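Local atomic coordinates of N-(5'-phosphoribosyl)anthranilate isomerase (Thermococcus kodakarensis, PDB entry 5LHE), a protein that catalyses the isomerisation of N-(5-phospho-beta-D-ribosyl)anthranilate to 1-(2-carboxyphenylamino)-1-deoxy-D-ribulose 5-phosphate, the third step from chorismate to tryptophan. Residues A102-R107 and L132-V137. Residues are numbered along the deposited sequence; the frame is centred on the assembly and turned at random.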
ATOM      1  N   ALA A 102       3.942  -3.453   4.349  1.00 13.40           N
ATOM      2  CA  ALA A 102       2.564  -3.932   4.449  1.00 16.97           C
ATOM      3  C   ALA A 102       2.395  -5.044   5.482  1.00 18.48           C
ATOM      4  O   ALA A 102       3.167  -6.008   5.492  1.00 24.80           O
ATOM      5  CB  ALA A 102       2.102  -4.426   3.104  1.00 16.32           C
ATOM      6  N   PHE A 103       1.368  -4.929   6.322  1.00 13.13           N
ATOM      7  CA  PHE A 103       1.104  -5.907   7.364  1.00 22.52           C
ATOM      8  C   PHE A 103      -0.306  -6.417   7.177  1.00 24.52           C
ATOM      9  O   PHE A 103      -1.241  -5.624   7.025  1.00 20.62           O
ATOM     10  CB  PHE A 103       1.252  -5.310   8.768  1.00 20.87           C
ATOM     11  CG  PHE A 103       2.603  -4.735   9.053  1.00 24.89           C
ATOM     12  CD1 PHE A 103       2.877  -3.417   8.749  1.00 26.22           C
ATOM     13  CD2 PHE A 103       3.594  -5.509   9.648  1.00 17.99           C
ATOM     14  CE1 PHE A 103       4.118  -2.877   9.024  1.00 32.49           C
ATOM     15  CE2 PHE A 103       4.829  -4.975   9.924  1.00 28.09           C
ATOM     16  CZ  PHE A 103       5.089  -3.655   9.613  1.00 29.73           C
ATOM     17  N   MET A 104      -0.459  -7.732   7.162  1.00 26.39           N
ATOM     18  CA  MET A 104      -1.780  -8.307   7.122  1.00 30.35           C
ATOM     19  C   MET A 104      -2.398  -8.104   8.490  1.00 28.50           C
ATOM     20  O   MET A 104      -1.732  -8.282   9.515  1.00 28.92           O
ATOM     21  CB  MET A 104      -1.738  -9.790   6.742  1.00 35.10           C
ATOM     22  CG  MET A 104      -2.843 -10.190   5.787  1.00 35.71           C
ATOM     23  SD  MET A 104      -2.690  -9.377   4.179  1.00 99.72           S
ATOM     24  CE  MET A 104      -1.287 -10.238   3.476  1.00 51.69           C
ATOM     25  N   VAL A 105      -3.663  -7.696   8.507  1.00 29.21           N
ATOM     26  CA  VAL A 105      -4.382  -7.558   9.765  1.00 30.26           C
ATOM     27  C   VAL A 105      -4.716  -8.951  10.277  1.00 29.95           C
ATOM     28  O   VAL A 105      -5.360  -9.739   9.582  1.00 29.08           O
ATOM     29  CB  VAL A 105      -5.657  -6.715   9.610  1.00 29.22           C
ATOM     30  CG1 VAL A 105      -6.432  -6.680  10.913  1.00 24.56           C
ATOM     31  CG2 VAL A 105      -5.303  -5.304   9.166  1.00 29.98           C
ATOM     32  N   PRO A 106      -4.240  -9.278  11.483  1.00 32.82           N
ATOM     33  CA  PRO A 106      -4.527 -10.621  11.987  1.00 32.45           C
ATOM     34  C   PRO A 106      -5.942 -10.682  12.556  1.00 33.68           C
ATOM     35  O   PRO A 106      -6.386  -9.731  13.195  1.00 38.17           O
ATOM     36  CB  PRO A 106      -3.451 -10.830  13.063  1.00 33.35           C
ATOM     37  CG  PRO A 106      -3.085  -9.461  13.521  1.00 32.86           C
ATOM     38  CD  PRO A 106      -3.332  -8.519  12.365  1.00 28.16           C
ATOM     39  N   ARG A 107      -6.653 -11.771  12.294  1.00 38.23           N
ATOM     40  CA  ARG A 107      -8.026 -11.899  12.773  1.00 39.23           C
ATOM     41  C   ARG A 107      -8.115 -12.845  13.950  1.00 51.70           C
ATOM     42  O   ARG A 107      -9.064 -12.805  14.731  1.00 58.33           O
ATOM     43  CB  ARG A 107      -8.941 -12.386  11.654  1.00 35.28           C
ATOM     44  CG  ARG A 107      -8.976 -11.482  10.456  1.00 39.46           C
ATOM     45  CD  ARG A 107     -10.019 -11.955   9.473  1.00 37.55           C
ATOM     46  NE  ARG A 107     -10.485 -10.869   8.624  1.00 35.21           N
ATOM     47  CZ  ARG A 107     -11.429 -11.009   7.702  1.00 36.12           C
ATOM     48  NH1 ARG A 107     -12.001 -12.190   7.517  1.00 48.62           N
ATOM     49  NH2 ARG A 107     -11.803  -9.971   6.970  1.00 36.03           N
ATOM     50  N   LEU A 132       1.549   0.147   6.139  1.00 18.57           N
ATOM     51  CA  LEU A 132       0.285  -0.100   5.437  1.00 18.18           C
ATOM     52  C   LEU A 132      -0.398  -1.308   6.069  1.00 15.66           C
ATOM     53  O   LEU A 132       0.216  -2.376   6.225  1.00 19.22           O
ATOM     54  CB  LEU A 132       0.517  -0.324   3.922  1.00 17.76           C
ATOM     55  CG  LEU A 132      -0.663  -0.625   2.965  1.00 14.91           C
ATOM     56  CD1 LEU A 132      -0.370  -0.195   1.523  1.00 19.18           C
ATOM     57  CD2 LEU A 132      -1.050  -2.096   2.978  1.00 16.97           C
ATOM     58  N   LEU A 133      -1.664  -1.132   6.438  1.00 17.89           N
ATOM     59  CA  LEU A 133      -2.455  -2.214   7.027  1.00 18.61           C
ATOM     60  C   LEU A 133      -3.409  -2.750   5.982  1.00 22.06           C
ATOM     61  O   LEU A 133      -4.298  -2.038   5.510  1.00 25.05           O
ATOM     62  CB  LEU A 133      -3.225  -1.730   8.266  1.00 19.84           C
ATOM     63  CG  LEU A 133      -2.394  -1.170   9.422  1.00 26.32           C
ATOM     64  CD1 LEU A 133      -3.265  -1.022  10.658  1.00 27.57           C
ATOM     65  CD2 LEU A 133      -1.212  -2.060   9.713  1.00 17.98           C
ATOM     66  N   ASP A 134      -3.207  -4.009   5.615  1.00 18.87           N
ATOM     67  CA  ASP A 134      -3.994  -4.637   4.573  1.00 20.32           C
ATOM     68  C   ASP A 134      -5.198  -5.347   5.185  1.00 22.71           C
ATOM     69  O   ASP A 134      -5.080  -6.462   5.705  1.00 21.27           O
ATOM     70  CB  ASP A 134      -3.140  -5.624   3.779  1.00 24.80           C
ATOM     71  CG  ASP A 134      -3.622  -5.796   2.355  1.00 32.83           C
ATOM     72  OD1 ASP A 134      -4.710  -5.289   2.025  1.00 33.24           O
ATOM     73  OD2 ASP A 134      -2.903  -6.437   1.566  1.00 39.66           O
ATOM     74  N   THR A 135      -6.348  -4.681   5.147  1.00 21.16           N
ATOM     75  CA  THR A 135      -7.583  -5.241   5.689  1.00 21.78           C
ATOM     76  C   THR A 135      -8.195  -6.286   4.755  1.00 20.80           C
ATOM     77  O   THR A 135      -7.962  -6.266   3.556  1.00 26.79           O
ATOM     78  CB  THR A 135      -8.617  -4.141   5.945  1.00 22.36           C
ATOM     79  OG1 THR A 135      -8.845  -3.425   4.731  1.00 26.81           O
ATOM     80  CG2 THR A 135      -8.093  -3.183   6.956  1.00 19.85           C
ATOM     81  N   GLY A 136      -8.988  -7.193   5.317  1.00 24.43           N
ATOM     82  CA  GLY A 136      -9.548  -8.292   4.551  1.00 29.30           C
ATOM     83  C   GLY A 136     -11.011  -8.145   4.177  1.00 34.21           C
ATOM     84  O   GLY A 136     -11.551  -7.043   4.130  1.00 41.11           O
ATOM     85  N   VAL A 137     -11.653  -9.275   3.906  1.00 29.40           N
ATOM     86  CA  VAL A 137     -13.022  -9.279   3.425  1.00 30.18           C
ATOM     87  C   VAL A 137     -13.924 -10.031   4.392  1.00 27.42           C
ATOM     88  O   VAL A 137     -13.502 -10.410   5.486  1.00 27.06           O
ATOM     89  CB  VAL A 137     -13.129  -9.926   2.037  1.00 37.51           C
ATOM     90  CG1 VAL A 137     -12.229  -9.202   1.048  1.00 32.14           C
ATOM     91  CG2 VAL A 137     -12.767 -11.408   2.112  1.00 43.66           C
TER
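A102-M104 and L132-D134 are paired as neighbouring parallel strands at the C-terminal ends of 98-104 and 130-134, and the contact runs on into the loops that follow. The pairing rests on two good backbone bonds: F103 N to L132 O at 2.8 Å, and D134 N to F103 O, nearly straight with 175° at the hydrogen. F103 thus gives and receives. Beyond it the ladder fades to a weak hydrogen bond from V105 N to D134 O, 3.4 Å. The strands are the fifth and sixth of the eight-stranded TIM barrel, joined by helix 112-123 in a beta-alpha-beta crossover, and they end where enzymes of this fold carry their active site. Side chains alternate between the two faces of the sheet. A102, L132, M104 and D134 share the inner one, where A102 CB meets L132 CD2 at 3.9 Å. M104 and D134 run side by side; bends at chi2 and chi3 (65° and 72°) bring M104 SD to 3.8 Å from D134 CB, while D134 OD2 is hydrogen-bonded to H80 NE2. On the helix-facing side, the F103 ring packs on L119 and I123 of helix 112-123, and F103 CB lies 4.2 Å from L133 CD2. V105 CG2 reaches L133 CB and T135 CG2, with D144 and V147 of helix 140-151 touching the same valine.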